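Local coordinates for beta-L-arabinobiosidase (PDB 5MQR), which probably hydrolyses glycosidic linkages in plant pectin, as a gut-bacterial multidomain enzyme that combines a beta propeller, a carbohydrate-binding-type domain and a glycoside hydrolase domain, at residues 40-45 with 494-499; 429-434 with 461-466; 468-473 with 535-540; 490-495 with 564-569. One frame throughout, in Å; residues are numbered along the deposited sequence.

How the contacts relate
Contacts 2, 3 and 4 lie within the carbohydrate-binding-type region; contact 1 joins it to a loop of the N-terminal propeller region. Contacts 2 and 4, centres about 10 Å apart, are two pairings of one mixed sheet (431-435 with 460-468, and 564-570 with 487-492), separated by the pairing of 460-468 with 564-570. Contact 3 belongs to another, antiparallel sheet, its centre about 12 Å from that of contact 4. Contact 1 shares Glu494 and Asn495 with contact 4. Along the chain, contact 2 closes before contacts 3 and 4 open. The sodium site thus sits where the propeller-region loop meets the turn after strand 487-492, and the two sheets pack through contacts 3 and 4.

Contact 1: 40-45 with 494-499; sequences YHDGQL and ENSIAC. With NA (sodium ion), chain I.
Glu494 meets Gln44 through a metal: Glu494 O and Gln44 O each lie 2.5 Å from a sodium ion. Asn495 adds a side-chain ligand, its OD1 also 2.5 Å from the sodium, and three waters bring the oxygen ligands to six. Asn495 O, in turn, accepts a hydrogen bond from Gln44 NE2 at 3.0 Å. This bond is nearly straight (164° at the hydrogen), lies in the amide plane of Gln44 and uses a lone pair of the carbonyl. Gln44 OE1 is held by Asn37, so both ends of the amide are fixed, and the side chain passes with CG 3.5 Å above the centre of the Tyr40 ring. Ser496 OG donates to Asp42 OD2 at 2.7 Å, arriving on the syn side but 34° out of the carboxylate plane. With CG between its backbone N and carbonyl carbon (chi1 69°), Asp42 can also take the backbone N of Gln44 on OD1. Without this carboxylate, as with an alanine here, the Ser496 hydroxyl and the Gln44 N-H would probably lose these acceptors and the turn would slacken. At Ile497, CD1 rests 3.8 Å from Tyr40 OH. The motif is a pair of overlapping tight turns, type I at 40-43 and type I' at 42-45, stiffened by an Asx turn and joined by a sodium site to the loop at 494-497.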
# COMPACT_ATOMS: atom_id res chain seq x y z
N TYR A 40 15.83 -20.90 10.43
CA TYR A 40 15.74 -20.74 8.99
C TYR A 40 16.75 -19.72 8.49
O TYR A 40 16.98 -18.68 9.12
CB TYR A 40 14.35 -20.26 8.60
CG TYR A 40 13.23 -21.28 8.66
CD1 TYR A 40 12.79 -21.82 9.88
CD2 TYR A 40 12.53 -21.62 7.50
CE1 TYR A 40 11.72 -22.71 9.94
CE2 TYR A 40 11.46 -22.51 7.53
CZ TYR A 40 11.06 -23.06 8.74
OH TYR A 40 9.99 -23.93 8.72
N HIS A 41 17.29 -19.99 7.29
CA HIS A 41 18.22 -19.07 6.64
C HIS A 41 17.59 -17.75 6.26
O HIS A 41 18.28 -16.73 6.27
CB HIS A 41 18.84 -19.69 5.38
CG HIS A 41 19.77 -20.83 5.66
ND1 HIS A 41 20.22 -21.66 4.66
CD2 HIS A 41 20.30 -21.31 6.81
CE1 HIS A 41 21.00 -22.58 5.17
NE2 HIS A 41 21.08 -22.38 6.47
N ASP A 42 16.29 -17.78 5.94
CA ASP A 42 15.54 -16.55 5.67
C ASP A 42 14.86 -15.98 6.91
O ASP A 42 14.13 -15.00 6.81
CB ASP A 42 14.55 -16.71 4.48
CG ASP A 42 13.36 -17.64 4.78
OD1 ASP A 42 13.20 -18.15 5.90
OD2 ASP A 42 12.57 -17.90 3.84
N GLY A 43 15.10 -16.56 8.08
CA GLY A 43 14.44 -16.14 9.33
C GLY A 43 12.92 -16.33 9.45
O GLY A 43 12.32 -15.88 10.42
N GLN A 44 12.31 -17.02 8.48
CA GLN A 44 10.88 -17.02 8.25
C GLN A 44 10.34 -15.63 7.97
O GLN A 44 9.17 -15.40 8.16
CB GLN A 44 10.09 -17.67 9.40
CG GLN A 44 10.51 -19.09 9.67
CD GLN A 44 9.59 -19.78 10.67
OE1 GLN A 44 9.88 -19.81 11.86
NE2 GLN A 44 8.48 -20.33 10.19
N LEU A 45 11.18 -14.72 7.46
CA LEU A 45 10.76 -13.39 7.05
C LEU A 45 10.32 -13.40 5.59
O LEU A 45 11.02 -13.94 4.74
CB LEU A 45 11.91 -12.41 7.19
CG LEU A 45 12.53 -12.27 8.58
CD1 LEU A 45 13.66 -11.28 8.51
CD2 LEU A 45 11.50 -11.84 9.63
N GLU A 494 3.58 -16.71 4.49
CA GLU A 494 4.38 -15.60 5.00
C GLU A 494 5.45 -16.03 5.99
O GLU A 494 6.25 -15.20 6.37
CB GLU A 494 3.47 -14.56 5.69
CG GLU A 494 2.58 -15.19 6.77
CD GLU A 494 1.86 -14.21 7.67
OE1 GLU A 494 2.18 -12.99 7.67
OE2 GLU A 494 0.98 -14.72 8.40
N ASN A 495 5.42 -17.28 6.47
CA ASN A 495 6.48 -17.81 7.32
C ASN A 495 7.38 -18.84 6.64
O ASN A 495 8.03 -19.65 7.32
CB ASN A 495 5.85 -18.36 8.60
CG ASN A 495 5.18 -17.27 9.43
OD1 ASN A 495 5.69 -16.15 9.59
ND2 ASN A 495 4.03 -17.57 9.92
N SER A 496 7.42 -18.77 5.31
CA SER A 496 8.17 -19.70 4.47
C SER A 496 7.77 -21.16 4.64
O SER A 496 8.57 -22.04 4.39
CB SER A 496 9.69 -19.54 4.72
OG SER A 496 10.08 -18.16 4.71
N ILE A 497 6.53 -21.43 5.05
CA ILE A 497 6.02 -22.79 4.99
C ILE A 497 5.60 -23.02 3.54
O ILE A 497 4.83 -22.23 2.98
CB ILE A 497 4.80 -23.04 5.92
CG1 ILE A 497 5.08 -22.62 7.37
CG2 ILE A 497 4.37 -24.50 5.83
CD1 ILE A 497 6.43 -23.08 7.87
N ALA A 498 6.14 -24.07 2.93
CA ALA A 498 5.70 -24.48 1.60
C ALA A 498 4.60 -25.49 1.82
O ALA A 498 4.80 -26.53 2.49
CB ALA A 498 6.84 -25.10 0.79
N CYS A 499 3.42 -25.20 1.27
CA CYS A 499 2.32 -26.14 1.36
C CYS A 499 2.39 -27.27 0.33
O CYS A 499 1.87 -28.37 0.53
CB CYS A 499 0.98 -25.39 1.27
SG CYS A 499 0.71 -24.53 -0.27
NA NA I . 6.95 -14.22 8.52
O HOH W 1 9.27 -24.69 6.35
O HOH W 2 7.84 -14.07 10.64
O HOH W 3 7.23 -12.45 7.43
O HOH W 4 4.89 -13.55 9.82

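Contact 2: 429-434 with 461-466; sequences TNWNIY and VERKIP
Residues 431-434 and 461-466 run antiparallel at 162°, and Asn432 and Glu462 form a hydrogen-bonded pair, Asn432 N to Glu462 O at 2.9 Å and Glu462 N to Asn432 O at 2.9 Å. On one face of the sheet Arg463 climbs over the Trp431 indole. Its CB lies 3.7 Å from the centroid of the Trp431 six-membered ring, a CH-pi contact over the face. CG anti to the backbone N (chi1 -176°) and a bend at chi2 carry CD over the same indole, 3.6 Å from Trp431 CE2. The guanidinium turns steeply away from the ring, 73° between planes, and lies instead against Asn430, whose CB sits over its centre and whose amide is nearly parallel to it. Val461 CG2 closes on Trp431 CZ3 at 3.6 Å. Asp417 holds both Arg463 NE and Trp431 NE1, while Arg463 NH1 donates to Lys464 O at 2.8 Å. On the opposite face, the Asn432 amide is tied to Gly50 and Val48 of the loop leading into strand 52-57. A buried arginine is thus packed along its aliphatic part and paired at its charged end, which probably makes its burial tolerable.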
# COMPACT_ATOMS: atom_id res chain seq x y z
N THR A 429 9.79 -5.31 -11.76
CA THR A 429 9.46 -4.62 -10.51
C THR A 429 8.65 -5.48 -9.53
O THR A 429 8.71 -5.29 -8.33
CB THR A 429 8.66 -3.31 -10.82
OG1 THR A 429 7.56 -3.60 -11.70
CG2 THR A 429 9.54 -2.26 -11.50
N ASN A 430 7.87 -6.41 -10.07
CA ASN A 430 7.03 -7.30 -9.27
C ASN A 430 7.65 -8.68 -8.98
O ASN A 430 6.97 -9.54 -8.40
CB ASN A 430 5.71 -7.51 -10.00
CG ASN A 430 4.89 -6.25 -10.08
OD1 ASN A 430 4.64 -5.57 -9.08
ND2 ASN A 430 4.45 -5.94 -11.28
N TRP A 431 8.91 -8.90 -9.39
CA TRP A 431 9.58 -10.18 -9.17
C TRP A 431 10.75 -10.03 -8.23
O TRP A 431 11.48 -9.07 -8.33
CB TRP A 431 10.03 -10.78 -10.48
CG TRP A 431 8.91 -11.42 -11.21
CD1 TRP A 431 8.00 -10.81 -12.01
CD2 TRP A 431 8.56 -12.80 -11.19
NE1 TRP A 431 7.11 -11.72 -12.51
CE2 TRP A 431 7.43 -12.96 -12.03
CE3 TRP A 431 9.12 -13.94 -10.57
CZ2 TRP A 431 6.82 -14.20 -12.25
CZ3 TRP A 431 8.53 -15.17 -10.80
CH2 TRP A 431 7.38 -15.30 -11.63
N ASN A 432 10.86 -10.95 -7.29
CA ASN A 432 12.03 -11.08 -6.44
C ASN A 432 13.01 -12.01 -7.13
O ASN A 432 12.60 -13.06 -7.62
CB ASN A 432 11.63 -11.58 -5.07
CG ASN A 432 10.81 -10.54 -4.32
OD1 ASN A 432 9.80 -10.03 -4.84
ND2 ASN A 432 11.27 -10.15 -3.16
N ILE A 433 14.26 -11.59 -7.24
CA ILE A 433 15.24 -12.26 -8.07
C ILE A 433 16.52 -12.46 -7.25
O ILE A 433 17.01 -11.55 -6.59
CB ILE A 433 15.49 -11.44 -9.36
CG1 ILE A 433 14.26 -11.47 -10.26
CG2 ILE A 433 16.67 -11.99 -10.14
CD1 ILE A 433 14.39 -10.56 -11.45
N TYR A 434 17.03 -13.69 -7.31
CA TYR A 434 18.28 -14.11 -6.70
C TYR A 434 19.14 -14.62 -7.85
O TYR A 434 18.80 -15.64 -8.45
CB TYR A 434 17.98 -15.23 -5.69
CG TYR A 434 19.22 -15.78 -5.03
CD1 TYR A 434 19.89 -15.05 -4.04
CD2 TYR A 434 19.71 -17.02 -5.37
CE1 TYR A 434 21.03 -15.57 -3.42
CE2 TYR A 434 20.84 -17.53 -4.76
CZ TYR A 434 21.50 -16.80 -3.79
OH TYR A 434 22.65 -17.31 -3.21
N VAL A 461 13.70 -17.24 -8.56
CA VAL A 461 12.74 -16.14 -8.69
C VAL A 461 11.52 -16.43 -7.80
O VAL A 461 11.15 -17.59 -7.63
CB VAL A 461 12.36 -15.87 -10.17
CG1 VAL A 461 13.60 -15.57 -11.00
CG2 VAL A 461 11.64 -17.03 -10.81
N GLU A 462 10.95 -15.39 -7.18
CA GLU A 462 9.75 -15.48 -6.34
C GLU A 462 8.76 -14.43 -6.84
O GLU A 462 9.12 -13.26 -6.99
CB GLU A 462 9.98 -15.17 -4.85
CG GLU A 462 11.18 -15.78 -4.15
CD GLU A 462 11.06 -15.92 -2.62
OE1 GLU A 462 10.17 -15.33 -1.99
OE2 GLU A 462 11.87 -16.70 -2.02
N ARG A 463 7.51 -14.84 -7.07
CA ARG A 463 6.42 -13.90 -7.37
C ARG A 463 5.54 -13.76 -6.14
O ARG A 463 4.81 -14.69 -5.77
CB ARG A 463 5.60 -14.36 -8.59
CG ARG A 463 4.52 -13.41 -9.05
CD ARG A 463 5.08 -12.06 -9.44
NE ARG A 463 4.20 -11.23 -10.27
CZ ARG A 463 3.31 -10.35 -9.83
NH1 ARG A 463 3.08 -10.17 -8.53
NH2 ARG A 463 2.63 -9.62 -10.70
N LYS A 464 5.64 -12.62 -5.47
CA LYS A 464 4.73 -12.32 -4.37
C LYS A 464 3.35 -11.90 -4.92
O LYS A 464 3.26 -11.12 -5.86
CB LYS A 464 5.33 -11.25 -3.48
CG LYS A 464 4.72 -11.23 -2.10
CD LYS A 464 5.66 -10.58 -1.08
CE LYS A 464 5.09 -10.84 0.29
NZ LYS A 464 5.87 -10.11 1.31
N ILE A 465 2.29 -12.45 -4.34
CA ILE A 465 0.91 -12.17 -4.77
C ILE A 465 0.07 -11.89 -3.52
O ILE A 465 0.52 -12.17 -2.41
CB ILE A 465 0.31 -13.36 -5.53
CG1 ILE A 465 0.38 -14.63 -4.70
CG2 ILE A 465 1.03 -13.53 -6.86
CD1 ILE A 465 -0.54 -15.71 -5.17
N PRO A 466 -1.16 -11.35 -3.70
CA PRO A 466 -2.05 -11.19 -2.55
C PRO A 466 -2.31 -12.52 -1.85
O PRO A 466 -2.59 -13.52 -2.52
CB PRO A 466 -3.35 -10.63 -3.15
CG PRO A 466 -2.96 -10.07 -4.47
CD PRO A 466 -1.81 -10.93 -4.96
O HOH W 5 4.80 -8.72 -6.08
O HOH W 6 7.40 -10.49 -5.95

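Contact 3: 468-473 with 535-540; sequences SKELKV and VLSTAD
Ser537 OG donates to Glu470 OE2 at 2.5 Å, a very short bond whose exact length is doubtful. Glu470 reaches it by folding back at chi2 (-71°), which brings the carboxylate over the serine instead of letting it run outward. The same Ser537 OG accepts from the backbone N of Asp540 at 3.1 Å in an ST motif, so the hydroxyl is used both as donor and as acceptor. Asp540 OD2 lies 5.2 Å from Glu470 OE2, and this neighbouring like charge might raise the affinity of the glutamate for a proton.

Backbone bonds follow. Thr538 N donates to Lys469 O at 2.9 Å, just where the strand gives way to a turn. Leu471 and Leu536 form a hydrogen-bonded antiparallel pair, Leu471 N to Leu536 O at 3.0 Å and Leu536 N to Leu471 O at 2.9 Å, the latter almost straight at 176°. The strand segments run at 165° to each other. Beyond Leu471, on the face that carries Glu470, Lys472 and Val535 lie side by side, the aliphatic lysine chain meeting the valine with CD 4.1 Å from CG2. On the other face Leu471 CB and Leu536 CB approach to 4.5 Å, and both leucines pack on Ile564 of the neighbouring sheet. Asp613 accepts from the backbone N of Lys469 and of Glu470, fixing the start of the strand. The chemistry is therefore split by face: the leucines pack this sheet against the one that holds strand 564-570, while the other side carries the serine-carboxylate bond and the methylenes of a lysine.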
# COMPACT_ATOMS: atom_id res chain seq x y z
N SER A 468 -3.75 -15.56 -0.37
CA SER A 468 -4.94 -16.19 -0.93
C SER A 468 -5.20 -17.57 -0.32
O SER A 468 -4.27 -18.35 -0.08
CB SER A 468 -4.80 -16.31 -2.45
OG SER A 468 -4.60 -15.03 -3.09
N LYS A 469 -6.48 -17.87 -0.08
CA LYS A 469 -6.94 -19.15 0.46
C LYS A 469 -7.25 -20.11 -0.67
O LYS A 469 -6.84 -21.26 -0.61
CB LYS A 469 -8.17 -18.97 1.35
CG LYS A 469 -7.95 -18.07 2.54
CD LYS A 469 -9.25 -17.75 3.29
CE LYS A 469 -9.11 -16.49 4.17
NZ LYS A 469 -10.41 -15.87 4.61
N GLU A 470 -7.99 -19.63 -1.66
CA GLU A 470 -8.19 -20.32 -2.94
C GLU A 470 -7.31 -19.62 -3.98
O GLU A 470 -7.38 -18.39 -4.14
CB GLU A 470 -9.65 -20.27 -3.36
CG GLU A 470 -10.63 -20.88 -2.35
CD GLU A 470 -10.52 -22.40 -2.27
OE1 GLU A 470 -10.61 -23.08 -3.33
OE2 GLU A 470 -10.34 -22.93 -1.15
N LEU A 471 -6.48 -20.41 -4.66
CA LEU A 471 -5.50 -19.87 -5.59
C LEU A 471 -5.40 -20.71 -6.85
O LEU A 471 -5.28 -21.94 -6.78
CB LEU A 471 -4.14 -19.81 -4.90
CG LEU A 471 -2.94 -19.25 -5.66
CD1 LEU A 471 -3.16 -17.80 -6.03
CD2 LEU A 471 -1.70 -19.38 -4.81
N LYS A 472 -5.44 -20.04 -8.00
CA LYS A 472 -5.00 -20.63 -9.27
C LYS A 472 -3.75 -19.93 -9.72
O LYS A 472 -3.66 -18.74 -9.62
CB LYS A 472 -6.05 -20.57 -10.39
CG LYS A 472 -7.42 -21.04 -9.95
CD LYS A 472 -8.26 -21.59 -11.12
CE LYS A 472 -9.61 -22.14 -10.65
NZ LYS A 472 -10.59 -21.02 -10.48
N VAL A 473 -2.79 -20.72 -10.18
CA VAL A 473 -1.50 -20.27 -10.67
C VAL A 473 -1.30 -20.93 -12.01
O VAL A 473 -1.36 -22.15 -12.08
CB VAL A 473 -0.37 -20.71 -9.71
CG1 VAL A 473 1.00 -20.30 -10.26
CG2 VAL A 473 -0.61 -20.10 -8.34
N VAL A 535 -4.14 -25.55 -8.96
CA VAL A 535 -5.27 -25.08 -8.18
C VAL A 535 -5.11 -25.57 -6.74
O VAL A 535 -5.09 -26.78 -6.51
CB VAL A 535 -6.59 -25.60 -8.78
CG1 VAL A 535 -7.79 -25.07 -7.98
CG2 VAL A 535 -6.66 -25.24 -10.26
N LEU A 536 -4.98 -24.62 -5.82
CA LEU A 536 -4.70 -24.86 -4.41
C LEU A 536 -5.86 -24.35 -3.55
O LEU A 536 -6.37 -23.25 -3.79
CB LEU A 536 -3.43 -24.15 -3.98
CG LEU A 536 -2.14 -24.56 -4.69
CD1 LEU A 536 -1.92 -23.75 -5.97
CD2 LEU A 536 -0.96 -24.41 -3.76
N SER A 537 -6.24 -25.12 -2.54
CA SER A 537 -7.27 -24.70 -1.57
C SER A 537 -6.73 -24.93 -0.16
O SER A 537 -6.43 -26.06 0.20
CB SER A 537 -8.57 -25.50 -1.77
OG SER A 537 -9.51 -25.23 -0.74
N THR A 538 -6.60 -23.86 0.62
CA THR A 538 -6.12 -24.00 1.98
C THR A 538 -7.13 -24.68 2.88
O THR A 538 -6.76 -25.52 3.72
CB THR A 538 -5.64 -22.67 2.58
OG1 THR A 538 -6.71 -21.73 2.61
CG2 THR A 538 -4.48 -22.09 1.75
N ALA A 539 -8.41 -24.37 2.66
CA ALA A 539 -9.52 -24.98 3.43
C ALA A 539 -9.67 -26.48 3.15
O ALA A 539 -9.86 -27.25 4.08
CB ALA A 539 -10.85 -24.24 3.16
N ASP A 540 -9.57 -26.89 1.89
CA ASP A 540 -9.58 -28.33 1.56
C ASP A 540 -8.19 -28.96 1.66
O ASP A 540 -8.06 -30.18 1.55
CB ASP A 540 -10.12 -28.58 0.15
CG ASP A 540 -11.55 -28.07 -0.04
OD1 ASP A 540 -12.26 -27.82 0.96
OD2 ASP A 540 -11.96 -27.91 -1.22

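Contact 4: 490-495 with 564-569; sequences DFLDEN and IERIVF. With NA (sodium ion), chain I.
Phe491 and Ile567 pack across the strand pair, CD2 of the ring 3.8 Å from CG1 of the isoleucine, while Phe491 CB meets Ile564 CG2 at 4.2 Å. Val473 and Leu536 of the facing sheet lie against the phenylalanine. On the other face Leu492 CD1 touches Val568 CG2 at 3.8 Å and also sits 3.6 Å above one face of the Arg566 guanidinium, toward its rim. Asp490 and Val568 form a regular hydrogen-bonded pair, but at Leu492 the register slips: Leu492 O accepts from Glu565 N at 2.9 Å and from Arg566 N at 3.2 Å, a classic beta bulge. The bulge sets Glu565 and Arg566 side by side, and a salt bridge joins Arg566 NE to Glu565 OE2 at 2.9 Å, on the anti side of the carboxylate. A bend at chi3 (-76°) swings the arginine head toward Asp493, whose O receives a weak bond from NH2, and NH1 is paired with Glu462. Glu565 CD also presses on CA of Glu494, and its OE2 binds Ser46. Replacing Glu565 by an alanine is likely to strip Arg566 NE of its adjacent carboxylate and Ser46 OG of one of its partners, and to open a gap beside Glu494. Asp493 OD1 accepts from Asn495 N in an Asx turn. Two glutamates, Glu565 and Glu462, share the charge of Arg566, probably balancing it and tying the bulge to the turn that presents two of the sodium's protein ligands.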
# COMPACT_ATOMS: atom_id res chain seq x y z
N ASP A 490 7.65 -23.99 -5.48
CA ASP A 490 7.09 -24.00 -4.13
C ASP A 490 5.99 -22.95 -3.99
O ASP A 490 6.11 -21.86 -4.51
CB ASP A 490 8.19 -23.70 -3.09
CG ASP A 490 9.16 -24.86 -2.86
OD1 ASP A 490 9.08 -25.89 -3.60
OD2 ASP A 490 10.02 -24.72 -1.95
N PHE A 491 4.96 -23.27 -3.22
CA PHE A 491 3.89 -22.33 -2.89
C PHE A 491 4.01 -22.03 -1.40
O PHE A 491 3.86 -22.93 -0.59
CB PHE A 491 2.56 -22.95 -3.25
CG PHE A 491 2.47 -23.37 -4.68
CD1 PHE A 491 2.95 -24.62 -5.09
CD2 PHE A 491 1.98 -22.50 -5.64
CE1 PHE A 491 2.89 -25.00 -6.42
CE2 PHE A 491 1.92 -22.87 -6.97
CZ PHE A 491 2.37 -24.12 -7.36
N LEU A 492 4.31 -20.79 -1.07
CA LEU A 492 4.72 -20.41 0.29
C LEU A 492 3.75 -19.46 0.99
O LEU A 492 3.19 -18.57 0.37
CB LEU A 492 6.06 -19.70 0.30
CG LEU A 492 7.34 -20.30 -0.23
CD1 LEU A 492 8.51 -19.42 0.19
CD2 LEU A 492 7.54 -21.71 0.29
N ASP A 493 3.64 -19.63 2.31
CA ASP A 493 3.02 -18.64 3.16
C ASP A 493 4.06 -17.61 3.65
O ASP A 493 5.22 -17.57 3.23
CB ASP A 493 2.18 -19.33 4.28
CG ASP A 493 3.00 -19.78 5.51
OD1 ASP A 493 4.26 -19.70 5.52
OD2 ASP A 493 2.35 -20.19 6.50
N GLU A 494 3.58 -16.71 4.49
CA GLU A 494 4.38 -15.60 5.00
C GLU A 494 5.45 -16.03 5.99
O GLU A 494 6.25 -15.20 6.37
CB GLU A 494 3.47 -14.56 5.69
CG GLU A 494 2.58 -15.19 6.77
CD GLU A 494 1.86 -14.21 7.67
OE1 GLU A 494 2.18 -12.99 7.67
OE2 GLU A 494 0.98 -14.72 8.40
N ASN A 495 5.42 -17.28 6.47
CA ASN A 495 6.48 -17.81 7.32
C ASN A 495 7.38 -18.84 6.64
O ASN A 495 8.03 -19.65 7.32
CB ASN A 495 5.85 -18.36 8.60
CG ASN A 495 5.18 -17.27 9.43
OD1 ASN A 495 5.69 -16.15 9.59
ND2 ASN A 495 4.03 -17.57 9.92
N ILE A 564 -1.63 -18.51 0.91
CA ILE A 564 -0.46 -18.60 0.06
C ILE A 564 -0.19 -17.22 -0.49
O ILE A 564 -1.08 -16.59 -1.07
CB ILE A 564 -0.74 -19.55 -1.10
CG1 ILE A 564 -1.04 -20.95 -0.55
CG2 ILE A 564 0.43 -19.56 -2.09
CD1 ILE A 564 -2.17 -21.63 -1.29
N GLU A 565 1.04 -16.76 -0.33
CA GLU A 565 1.42 -15.43 -0.81
C GLU A 565 2.57 -15.39 -1.84
O GLU A 565 2.87 -14.31 -2.36
CB GLU A 565 1.79 -14.53 0.38
CG GLU A 565 2.89 -15.10 1.28
CD GLU A 565 3.74 -14.02 1.90
OE1 GLU A 565 3.14 -13.06 2.44
OE2 GLU A 565 5.00 -14.15 1.89
N ARG A 566 3.22 -16.53 -2.09
CA ARG A 566 4.38 -16.58 -2.98
C ARG A 566 4.47 -17.86 -3.76
O ARG A 566 4.21 -18.93 -3.22
CB ARG A 566 5.67 -16.48 -2.19
CG ARG A 566 6.06 -15.07 -1.87
CD ARG A 566 7.31 -15.09 -1.04
NE ARG A 566 7.04 -15.47 0.34
CZ ARG A 566 7.96 -15.85 1.22
NH1 ARG A 566 9.24 -15.98 0.88
NH2 ARG A 566 7.58 -16.11 2.46
N ILE A 567 4.89 -17.72 -5.02
CA ILE A 567 5.32 -18.83 -5.84
C ILE A 567 6.81 -18.63 -6.11
O ILE A 567 7.23 -17.55 -6.50
CB ILE A 567 4.51 -18.94 -7.16
CG1 ILE A 567 3.01 -19.01 -6.88
CG2 ILE A 567 4.88 -20.20 -7.93
CD1 ILE A 567 2.35 -17.67 -6.98
N VAL A 568 7.60 -19.69 -5.87
CA VAL A 568 9.06 -19.68 -5.91
C VAL A 568 9.50 -20.69 -6.96
O VAL A 568 9.01 -21.83 -6.99
CB VAL A 568 9.67 -20.07 -4.53
CG1 VAL A 568 11.19 -20.23 -4.60
CG2 VAL A 568 9.31 -19.03 -3.47
N PHE A 569 10.44 -20.28 -7.81
CA PHE A 569 11.02 -21.16 -8.83
C PHE A 569 12.52 -21.16 -8.51
O PHE A 569 13.17 -20.09 -8.53
CB PHE A 569 10.75 -20.64 -10.25
CG PHE A 569 9.28 -20.47 -10.59
CD1 PHE A 569 8.56 -19.39 -10.12
CD2 PHE A 569 8.64 -21.35 -11.44
CE1 PHE A 569 7.22 -19.22 -10.44
CE2 PHE A 569 7.31 -21.19 -11.79
CZ PHE A 569 6.59 -20.12 -11.29
NA NA I . 6.95 -14.22 8.52
O HOH W 7 8.51 -16.05 4.81
O HOH W 2 7.84 -14.07 10.64
O HOH W 3 7.23 -12.45 7.43
O HOH W 4 4.89 -13.55 9.82